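Local atomic coordinates of rhizavidin (Rhizobium etli, PDB entry 3EW2), a protein that binds biotin in a pocket at one end of an eight-stranded antiparallel beta-barrel, as other members of the avidin family do. Residues Ser10-Ala15 with Ile29-Phe34; Asn21-Thr26 with Asn43-Thr48; Phe34-Gly39 with Thr58-Gly63; Ser38-Asn43 with Asn52-Leu57. One frame throughout, in Å; residues are numbered along the deposited sequence.

Contact 1 of 4, residues Ser10-Ala15 with Ile29-Phe34; sequences SSIASA and IQVDSF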
# COMPACT_ATOMS: atom_id res chain seq x y z
N SER B 10 -2.91 -8.11 15.24
CA SER B 10 -3.63 -9.32 15.62
C SER B 10 -4.76 -8.97 16.59
O SER B 10 -5.88 -9.47 16.43
CB SER B 10 -2.70 -10.38 16.23
OG SER B 10 -1.82 -9.82 17.19
N SER B 11 -4.49 -8.09 17.57
CA SER B 11 -5.50 -7.62 18.54
C SER B 11 -6.75 -7.16 17.78
O SER B 11 -7.87 -7.17 18.32
CB SER B 11 -4.95 -6.45 19.37
OG SER B 11 -3.71 -6.77 20.00
N ILE B 12 -6.53 -6.79 16.52
CA ILE B 12 -7.54 -6.21 15.63
C ILE B 12 -8.26 -7.31 14.81
O ILE B 12 -9.35 -7.08 14.27
CB ILE B 12 -6.86 -5.13 14.72
CG1 ILE B 12 -6.05 -4.11 15.55
CG2 ILE B 12 -7.84 -4.44 13.79
CD1 ILE B 12 -6.78 -3.42 16.70
N ALA B 13 -7.66 -8.51 14.76
CA ALA B 13 -8.18 -9.65 13.98
C ALA B 13 -9.68 -9.96 14.16
O ALA B 13 -10.26 -9.66 15.20
CB ALA B 13 -7.33 -10.92 14.23
N SER B 14 -10.28 -10.55 13.13
CA SER B 14 -11.64 -11.11 13.18
C SER B 14 -12.72 -10.18 13.77
O SER B 14 -13.71 -10.65 14.37
CB SER B 14 -11.65 -12.49 13.87
OG SER B 14 -11.02 -12.47 15.15
N ALA B 15 -12.53 -8.87 13.58
CA ALA B 15 -13.50 -7.82 13.94
C ALA B 15 -13.31 -6.62 13.02
O ALA B 15 -12.20 -6.39 12.53
CB ALA B 15 -13.30 -7.40 15.40
N ILE B 29 -11.69 -1.28 8.67
CA ILE B 29 -10.76 -2.31 8.29
C ILE B 29 -11.02 -3.61 9.02
O ILE B 29 -11.34 -3.64 10.23
CB ILE B 29 -9.22 -1.95 8.49
CG1 ILE B 29 -8.77 -1.98 9.94
CG2 ILE B 29 -8.86 -0.66 7.78
CD1 ILE B 29 -7.28 -1.75 10.15
N GLN B 30 -10.88 -4.69 8.25
CA GLN B 30 -10.98 -6.03 8.74
C GLN B 30 -9.55 -6.59 8.60
O GLN B 30 -8.94 -6.50 7.53
CB GLN B 30 -12.05 -6.81 7.96
CG GLN B 30 -13.53 -6.29 8.10
CD GLN B 30 -13.98 -5.19 7.07
OE1 GLN B 30 -13.69 -5.26 5.84
NE2 GLN B 30 -14.71 -4.18 7.57
N VAL B 31 -9.00 -7.08 9.71
CA VAL B 31 -7.73 -7.79 9.67
C VAL B 31 -8.00 -9.28 9.99
O VAL B 31 -8.64 -9.60 11.00
CB VAL B 31 -6.74 -7.21 10.70
CG1 VAL B 31 -5.45 -7.94 10.63
CG2 VAL B 31 -6.51 -5.74 10.45
N ASP B 32 -7.54 -10.19 9.12
CA ASP B 32 -7.77 -11.62 9.39
C ASP B 32 -6.56 -12.27 9.99
O ASP B 32 -5.57 -11.62 10.23
CB ASP B 32 -8.31 -12.40 8.17
CG ASP B 32 -7.34 -12.44 6.98
OD1 ASP B 32 -6.10 -12.28 7.14
OD2 ASP B 32 -7.83 -12.64 5.86
N SER B 33 -6.64 -13.58 10.24
CA SER B 33 -5.49 -14.30 10.84
C SER B 33 -4.38 -14.60 9.83
O SER B 33 -3.27 -14.96 10.23
CB SER B 33 -5.90 -15.56 11.60
OG SER B 33 -6.91 -16.28 10.91
N PHE B 34 -4.68 -14.39 8.55
CA PHE B 34 -3.71 -14.54 7.46
C PHE B 34 -2.92 -13.25 7.17
O PHE B 34 -2.08 -13.19 6.26
CB PHE B 34 -4.43 -14.98 6.18
CG PHE B 34 -5.44 -16.10 6.40
CD1 PHE B 34 -6.80 -15.86 6.22
CD2 PHE B 34 -5.01 -17.37 6.80
CE1 PHE B 34 -7.75 -16.90 6.43
CE2 PHE B 34 -5.93 -18.39 7.01
CZ PHE B 34 -7.31 -18.16 6.82
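Ile12 and Val31 make the close part of this contact, methyl to methyl: CG2 of Ile12 lies 3.8 Å from CG2 of Val31, the two branched side chains crossing at a slant. With chi1 of Ile12 at -51°, CG2 stands opposite the backbone N and meets the valine, while the longer CG1 branch leads off from the strand. Beside this apolar patch the carbonyl of Val31 is held by the residues at the end of the turn and just after it. Ser14 N donates to Val31 O at 2.9 Å, almost in line with the C=O bond though bent at the hydrogen (143°), and the CA-H of Ala13 approaches the same oxygen, CA to O 3.0 Å. The type I turn from Ser10 to Ala13 brings the chain round to place both groups there. Outward from Val31 the fit slackens: the side chain of Ser14 points from the strand into an exposed position, and Ala15 comes near through its backbone alone, its O 4.0 Å from Gln30 CA. The contact thus lays the loop preceding strand 16-21 against the end of strand 26-31, where Ile12 and Ile29 both rest on Ser17 of strand 16-21 and Ile29 reaches Val37 of strand 36-42 as well.

Contact 2 of 4, residues Asn21-Thr26 with Asn43-Thr48; sequences NQSGST and NRAQGT. With BTN (biotin), chain I.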
# COMPACT_ATOMS: atom_id res chain seq x y z
N ASN B 21 -8.13 10.01 10.43
CA ASN B 21 -6.92 10.79 10.42
C ASN B 21 -7.22 12.30 10.65
O ASN B 21 -8.39 12.72 10.69
CB ASN B 21 -6.06 10.48 9.18
CG ASN B 21 -6.70 10.95 7.90
OD1 ASN B 21 -7.55 11.86 7.90
ND2 ASN B 21 -6.33 10.32 6.79
N GLN B 22 -6.16 13.07 10.80
CA GLN B 22 -6.22 14.50 11.10
C GLN B 22 -6.88 15.32 9.99
O GLN B 22 -7.25 16.49 10.23
CB GLN B 22 -4.80 15.02 11.39
CG GLN B 22 -3.80 15.08 10.19
CD GLN B 22 -3.65 13.75 9.38
OE1 GLN B 22 -3.42 12.69 9.95
NE2 GLN B 22 -3.77 13.85 8.03
N SER B 23 -7.05 14.73 8.78
CA SER B 23 -7.77 15.44 7.69
C SER B 23 -9.25 15.07 7.67
O SER B 23 -9.99 15.49 6.75
CB SER B 23 -7.17 15.12 6.30
OG SER B 23 -5.77 15.44 6.20
N GLY B 24 -9.67 14.23 8.63
CA GLY B 24 -11.09 13.84 8.78
C GLY B 24 -11.52 12.55 8.06
O GLY B 24 -12.72 12.14 8.09
N SER B 25 -10.56 11.91 7.38
CA SER B 25 -10.84 10.65 6.66
C SER B 25 -10.98 9.49 7.60
O SER B 25 -10.32 9.45 8.63
CB SER B 25 -9.73 10.38 5.69
OG SER B 25 -9.79 11.38 4.69
N THR B 26 -11.89 8.58 7.28
CA THR B 26 -12.09 7.38 8.09
C THR B 26 -11.90 6.12 7.24
O THR B 26 -12.19 6.11 6.03
CB THR B 26 -13.51 7.37 8.81
OG1 THR B 26 -13.61 6.24 9.72
CG2 THR B 26 -14.62 7.23 7.80
N ASN B 43 -12.62 9.25 2.18
CA ASN B 43 -11.72 10.36 2.14
C ASN B 43 -12.54 11.64 2.44
O ASN B 43 -13.64 11.83 1.86
CB ASN B 43 -11.10 10.48 0.73
CG ASN B 43 -10.49 11.84 0.47
OD1 ASN B 43 -9.76 12.35 1.32
ND2 ASN B 43 -10.76 12.43 -0.69
N ARG B 44 -11.97 12.50 3.27
CA ARG B 44 -12.56 13.79 3.57
C ARG B 44 -11.52 14.90 3.57
O ARG B 44 -11.80 15.99 4.10
CB ARG B 44 -13.32 13.76 4.92
CG ARG B 44 -14.48 12.81 4.90
CD ARG B 44 -15.39 13.03 6.02
NE ARG B 44 -16.23 11.88 6.25
CZ ARG B 44 -16.00 10.92 7.15
NH1 ARG B 44 -14.94 10.95 7.95
NH2 ARG B 44 -16.86 9.91 7.27
N ALA B 45 -10.31 14.64 3.03
CA ALA B 45 -9.23 15.66 3.01
C ALA B 45 -9.51 16.78 2.02
O ALA B 45 -10.05 16.55 0.92
CB ALA B 45 -7.92 15.04 2.76
N GLN B 46 -9.24 18.03 2.40
CA GLN B 46 -9.59 19.14 1.52
C GLN B 46 -8.61 19.29 0.36
O GLN B 46 -7.45 18.98 0.48
CB GLN B 46 -9.76 20.46 2.30
CG GLN B 46 -8.50 21.20 2.58
CD GLN B 46 -7.95 21.92 1.36
OE1 GLN B 46 -8.68 22.56 0.60
NE2 GLN B 46 -6.63 21.86 1.20
N GLY B 47 -9.08 19.77 -0.77
CA GLY B 47 -8.19 19.95 -1.92
C GLY B 47 -8.15 18.73 -2.82
O GLY B 47 -7.40 18.70 -3.80
N THR B 48 -8.96 17.72 -2.50
CA THR B 48 -8.84 16.40 -3.17
C THR B 48 -10.17 16.01 -3.73
O THR B 48 -11.23 16.41 -3.18
CB THR B 48 -8.37 15.27 -2.21
OG1 THR B 48 -9.39 15.01 -1.26
CG2 THR B 48 -7.10 15.64 -1.47
C11 BTN I . -7.71 12.07 -5.20
O11 BTN I . -7.81 13.25 -4.78
O12 BTN I . -7.15 11.87 -6.30
C10 BTN I . -8.25 10.92 -4.39
C9 BTN I . -8.38 11.34 -2.93
C8 BTN I . -7.02 11.71 -2.35
C7 BTN I . -6.99 11.46 -0.84
C2 BTN I . -5.58 11.62 -0.29
S1 BTN I . -4.82 10.13 -0.26
C6 BTN I . -3.76 10.64 1.12
C5 BTN I . -4.46 11.71 1.94
N1 BTN I . -5.15 11.11 3.06
C3 BTN I . -6.47 11.21 2.94
O3 BTN I . -7.40 10.70 3.86
N2 BTN I . -6.78 11.85 1.82
C4 BTN I . -5.60 12.26 1.09
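Ser25 OG is gripped from two directions: it accepts a hydrogen bond from Arg44 N at 2.8 Å, nearly straight at 163°, and donates its own proton to the ureido oxygen O3 of biotin, 2.6 Å from OG. Its chi1 of -67° turns OG away from the backbone carbonyl carbon, to where the 43-48 loop and the ligand converge. Asn21 ND2 donates to O3 as well, at 3.1 Å, and Tyr41 OH completes the set of three donors on this oxygen, which would favour negative charge building up on it. The carboxamide of Asn21 is fixed by an Asx turn: OD1 accepts from Ser23 N and Ser25 N, which reach it from opposite faces of the amide plane. The 43-48 loop uses the same device, Asn43 OD1 taking Ala45 N while also accepting from biotin N2 at 3.1 Å. This pairing of a polar cluster round the ureido oxygen with a further acceptor for a ring nitrogen is the recognition scheme of the avidin family, to which these two loops contribute beside Tyr41 of strand 36-42. Asn43 ND2, in turn, donates almost straight to Thr48 OG1, so both ends of that amide are occupied. Ala45 CB touches both Ser23 CB, 3.6 Å off, and the ureido nitrogen N2. Farther from the ligand, the extended Arg44 side chain runs alongside Thr26, whose CG2 lies 3.5 Å from Arg44 NH2, and Arg44 NH1 donates in the guanidinium plane to Gly24 O.

Contact 3 of 4, residues Phe34-Gly39 with Thr58-Gly63; sequences FGNVSG and TGRVNG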
# COMPACT_ATOMS: atom_id res chain seq x y z
N PHE B 34 -4.68 -14.39 8.55
CA PHE B 34 -3.71 -14.54 7.46
C PHE B 34 -2.92 -13.25 7.17
O PHE B 34 -2.08 -13.19 6.26
CB PHE B 34 -4.43 -14.98 6.18
CG PHE B 34 -5.44 -16.10 6.40
CD1 PHE B 34 -6.80 -15.86 6.22
CD2 PHE B 34 -5.01 -17.37 6.80
CE1 PHE B 34 -7.75 -16.90 6.43
CE2 PHE B 34 -5.93 -18.39 7.01
CZ PHE B 34 -7.31 -18.16 6.82
N GLY B 35 -3.26 -12.17 7.89
CA GLY B 35 -2.55 -10.90 7.75
C GLY B 35 -3.07 -10.04 6.59
O GLY B 35 -2.40 -9.12 6.20
N ASN B 36 -4.23 -10.38 6.02
CA ASN B 36 -4.89 -9.54 5.02
C ASN B 36 -5.59 -8.36 5.69
O ASN B 36 -6.02 -8.48 6.84
CB ASN B 36 -5.94 -10.31 4.25
CG ASN B 36 -5.37 -11.45 3.45
OD1 ASN B 36 -4.45 -11.27 2.65
ND2 ASN B 36 -5.90 -12.64 3.67
N VAL B 37 -5.69 -7.24 4.96
CA VAL B 37 -6.47 -6.12 5.39
C VAL B 37 -7.44 -5.87 4.28
O VAL B 37 -7.05 -5.75 3.09
CB VAL B 37 -5.61 -4.81 5.64
CG1 VAL B 37 -6.50 -3.68 6.10
CG2 VAL B 37 -4.49 -5.04 6.64
N SER B 38 -8.71 -5.79 4.67
CA SER B 38 -9.78 -5.43 3.77
C SER B 38 -10.50 -4.27 4.40
O SER B 38 -10.57 -4.18 5.61
CB SER B 38 -10.76 -6.60 3.62
OG SER B 38 -10.02 -7.79 3.38
N GLY B 39 -11.07 -3.39 3.61
CA GLY B 39 -11.91 -2.39 4.18
C GLY B 39 -12.42 -1.40 3.19
O GLY B 39 -12.38 -1.64 1.97
N THR B 58 -7.15 -2.65 0.45
CA THR B 58 -6.58 -3.94 0.72
C THR B 58 -5.14 -3.71 1.10
O THR B 58 -4.53 -2.81 0.61
CB THR B 58 -6.72 -4.93 -0.50
OG1 THR B 58 -6.00 -6.15 -0.22
CG2 THR B 58 -6.18 -4.33 -1.81
N GLY B 59 -4.62 -4.49 2.03
CA GLY B 59 -3.24 -4.34 2.37
C GLY B 59 -2.78 -5.50 3.19
O GLY B 59 -3.41 -6.54 3.17
N ARG B 60 -1.69 -5.34 3.91
CA ARG B 60 -1.13 -6.49 4.61
C ARG B 60 -0.68 -5.96 5.90
O ARG B 60 -0.23 -4.80 5.95
CB ARG B 60 0.11 -7.05 3.86
CG ARG B 60 -0.18 -7.63 2.48
CD ARG B 60 -0.90 -8.99 2.54
NE ARG B 60 -0.06 -9.90 3.30
CZ ARG B 60 -0.47 -11.01 3.93
NH1 ARG B 60 -1.73 -11.44 3.90
NH2 ARG B 60 0.43 -11.71 4.59
N VAL B 61 -0.74 -6.79 6.92
CA VAL B 61 -0.16 -6.44 8.23
C VAL B 61 0.94 -7.42 8.58
O VAL B 61 0.82 -8.62 8.29
CB VAL B 61 -1.20 -6.46 9.40
CG1 VAL B 61 -2.25 -5.40 9.23
CG2 VAL B 61 -1.86 -7.83 9.53
N ASN B 62 1.99 -6.92 9.22
CA ASN B 62 3.01 -7.77 9.78
C ASN B 62 3.33 -7.27 11.18
O ASN B 62 4.10 -6.32 11.36
CB ASN B 62 4.27 -7.74 8.90
CG ASN B 62 5.43 -8.51 9.50
OD1 ASN B 62 5.28 -9.17 10.54
ND2 ASN B 62 6.60 -8.41 8.87
N GLY B 63 2.77 -7.95 12.18
CA GLY B 63 2.96 -7.54 13.55
C GLY B 63 2.33 -6.17 13.76
O GLY B 63 1.09 -6.02 13.69
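The guanidinium of Arg60 reaches across to the start of strand 36-42 and the turn before it, where NH1 donates to Phe34 O and to Asn36 OD1, 3.0 Å from each oxygen. The amide oxygen lies close to the guanidinium plane, but the amide itself is turned 68° against it, and NH1 stands well above the amide plane. Bends at chi2 (-74°) and chi3 (-58°) fold the arginine back over its neighbour strand, with Gly35 O over one face of the guanidinium. A methionine in its place would probably leave Phe34 O and Asn36 OD1 without this shared donor and the turn freer to shift. Backbone pairing follows: Val61 N donates to Gly35 O at 3.0 Å, and Val37 and Gly59 form a hydrogen-bonded pair, Gly59 N to Val37 O being 2.9 Å. The side chains of Val37 and Val61 cross at about a right angle, with Val37 CG2 3.4 Å from Val61 CG1, a tight fit, while Ile66 of strand 65-71 touches both valines. On the other face Thr58 OG1 bonds to Thr58 OG1 of the second subunit, and Arg60 packs on that same threonine. Here the antiparallel hairpin of strands 36-42 and 54-62, part of the avidin barrel wall, also joins the subunit interface.

Contact 4 of 4, residues Ser38-Asn43 with Asn52-Leu57; sequences SGQYVN and NSPYPL. With BTN (biotin), chain I.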
# COMPACT_ATOMS: atom_id res chain seq x y z
N SER B 38 -8.71 -5.79 4.67
CA SER B 38 -9.78 -5.43 3.77
C SER B 38 -10.50 -4.27 4.40
O SER B 38 -10.57 -4.18 5.61
CB SER B 38 -10.76 -6.60 3.62
OG SER B 38 -10.02 -7.79 3.38
N GLY B 39 -11.07 -3.39 3.61
CA GLY B 39 -11.91 -2.39 4.18
C GLY B 39 -12.42 -1.40 3.19
O GLY B 39 -12.38 -1.64 1.97
N GLN B 40 -12.87 -0.28 3.75
CA GLN B 40 -13.53 0.81 3.05
C GLN B 40 -12.96 2.13 3.54
O GLN B 40 -12.72 2.30 4.74
CB GLN B 40 -15.03 0.78 3.34
CG GLN B 40 -15.72 -0.47 2.85
CD GLN B 40 -15.75 -0.56 1.33
OE1 GLN B 40 -15.80 0.45 0.63
NE2 GLN B 40 -15.73 -1.79 0.82
N TYR B 41 -12.72 3.06 2.63
CA TYR B 41 -11.95 4.23 2.94
C TYR B 41 -12.82 5.40 2.51
O TYR B 41 -13.23 5.43 1.34
CB TYR B 41 -10.58 4.28 2.19
CG TYR B 41 -9.63 5.31 2.79
CD1 TYR B 41 -8.62 4.94 3.68
CD2 TYR B 41 -9.80 6.69 2.53
CE1 TYR B 41 -7.79 5.88 4.24
CE2 TYR B 41 -8.97 7.64 3.10
CZ TYR B 41 -7.97 7.23 3.95
OH TYR B 41 -7.14 8.19 4.54
N VAL B 42 -13.18 6.27 3.47
CA VAL B 42 -13.91 7.49 3.16
C VAL B 42 -12.96 8.65 3.31
O VAL B 42 -12.53 8.95 4.42
CB VAL B 42 -15.18 7.74 4.00
CG1 VAL B 42 -15.81 9.10 3.54
CG2 VAL B 42 -16.17 6.62 3.80
N ASN B 43 -12.62 9.25 2.18
CA ASN B 43 -11.72 10.36 2.14
C ASN B 43 -12.54 11.64 2.44
O ASN B 43 -13.64 11.83 1.86
CB ASN B 43 -11.10 10.48 0.73
CG ASN B 43 -10.49 11.84 0.47
OD1 ASN B 43 -9.76 12.35 1.32
ND2 ASN B 43 -10.76 12.43 -0.69
N ASN B 52 -16.20 11.70 0.61
CA ASN B 52 -17.55 11.32 1.08
C ASN B 52 -18.18 10.06 0.50
O ASN B 52 -19.40 9.90 0.52
CB ASN B 52 -18.52 12.50 0.96
CG ASN B 52 -17.97 13.72 1.65
OD1 ASN B 52 -17.51 13.64 2.81
ND2 ASN B 52 -17.91 14.83 0.94
N SER B 53 -17.35 9.12 0.07
CA SER B 53 -17.84 7.97 -0.70
C SER B 53 -16.89 6.81 -0.45
O SER B 53 -15.69 7.00 -0.54
CB SER B 53 -17.78 8.36 -2.17
OG SER B 53 -18.30 7.34 -2.92
N PRO B 54 -17.40 5.60 -0.19
CA PRO B 54 -16.46 4.56 0.29
C PRO B 54 -15.69 3.87 -0.87
O PRO B 54 -16.27 3.57 -1.89
CB PRO B 54 -17.36 3.58 1.02
CG PRO B 54 -18.69 3.67 0.27
CD PRO B 54 -18.78 5.07 -0.34
N TYR B 55 -14.38 3.70 -0.67
CA TYR B 55 -13.44 3.14 -1.66
C TYR B 55 -12.87 1.89 -1.07
O TYR B 55 -12.46 1.91 0.10
CB TYR B 55 -12.31 4.14 -1.95
CG TYR B 55 -12.84 5.21 -2.82
CD1 TYR B 55 -13.48 6.34 -2.28
CD2 TYR B 55 -12.81 5.06 -4.21
CE1 TYR B 55 -14.05 7.33 -3.14
CE2 TYR B 55 -13.38 6.03 -5.05
CZ TYR B 55 -13.99 7.16 -4.51
OH TYR B 55 -14.52 8.15 -5.35
N PRO B 56 -12.82 0.79 -1.85
CA PRO B 56 -12.23 -0.38 -1.14
C PRO B 56 -10.72 -0.26 -0.94
O PRO B 56 -9.99 0.46 -1.65
CB PRO B 56 -12.55 -1.58 -2.05
CG PRO B 56 -13.39 -0.98 -3.27
CD PRO B 56 -13.20 0.49 -3.25
N LEU B 57 -10.26 -1.02 0.03
CA LEU B 57 -8.93 -0.95 0.39
C LEU B 57 -8.44 -2.40 0.69
O LEU B 57 -9.20 -3.25 1.15
CB LEU B 57 -8.89 0.00 1.60
CG LEU B 57 -8.05 -0.13 2.86
CD1 LEU B 57 -8.62 0.87 3.90
CD2 LEU B 57 -8.02 -1.55 3.44
C11 BTN I . -7.71 12.07 -5.20
O11 BTN I . -7.81 13.25 -4.78
O12 BTN I . -7.15 11.87 -6.30
C10 BTN I . -8.25 10.92 -4.39
C9 BTN I . -8.38 11.34 -2.93
C8 BTN I . -7.02 11.71 -2.35
C7 BTN I . -6.99 11.46 -0.84
C2 BTN I . -5.58 11.62 -0.29
S1 BTN I . -4.82 10.13 -0.26
C6 BTN I . -3.76 10.64 1.12
C5 BTN I . -4.46 11.71 1.94
N1 BTN I . -5.15 11.11 3.06
C3 BTN I . -6.47 11.21 2.94
O3 BTN I . -7.40 10.70 3.86
N2 BTN I . -6.78 11.85 1.82
C4 BTN I . -5.60 12.26 1.09
O HOH W 1 -16.76 0.84 -1.74
O HOH W 2 -14.30 9.24 -0.26
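Tyr41 and Tyr55 form a hydrogen-bonded pair in the antiparallel hairpin of strands 36-42 and 54-62, part of the avidin-type barrel wall. Backbone bonds run both ways between them, Tyr41 N to Tyr55 O at 2.8 Å and Tyr55 N to Tyr41 O at 2.9 Å, and Gly39 and Leu57 repeat the pattern. Beyond the strands, Asn52 N donates to Asn43 O. Packing divides between the faces: Leu57 CD1 meets the edge of the Tyr41 ring, 4.1 Å from CD1, while on the other face Val42 CG1 covers Asn52 CA and Val42 CG2 lies 4.3 Å from Pro54 CB. Trp85 stacks on the Tyr41 ring and Trp72 meets Tyr55 edge-to-face. At the ligand, Tyr41 has its CG opposite the backbone N (chi1 -165°), which carries the ring inward until OH donates to biotin O3 at 2.6 Å, with that oxygen near the ring plane. Replacing Asn43 by an alanine would probably leave biotin N2 without its acceptor and Ala45 N and Thr48 OG1 without their amide partner. Two waters bridge the segments: one accepts from Asn43 N and lies 2.7 Å from Ser53 O, and another donates to Pro54 O and to Gln40 OE1, 2.6 Å away.

Overall arrangement
Contacts 3 and 4 are successive lengths of one hairpin, sharing Ser38 and Gly39, their centres about 15 Å apart; Val37 CG1 on Leu57 CD2 (3.7 Å) continues the packing between them. Contact 1 lies beside contact 3, about 8 Å between centres, and meets both through strand 26-31, where Gln30 N and Ser38 O are 2.7 Å apart, a probable hydrogen bond. Contact 2 is at the far end of the barrel, about 24 Å from contact 1 between centres, and adjoins contact 4 through the common Asn43, their centres about 12 Å apart. These two contacts hold the biotin site, which Ser81 and Asp119 complete with further hydrogen bonds, whereas the side chain of Ile29 in contact 1 stays about 12 Å from the biotin.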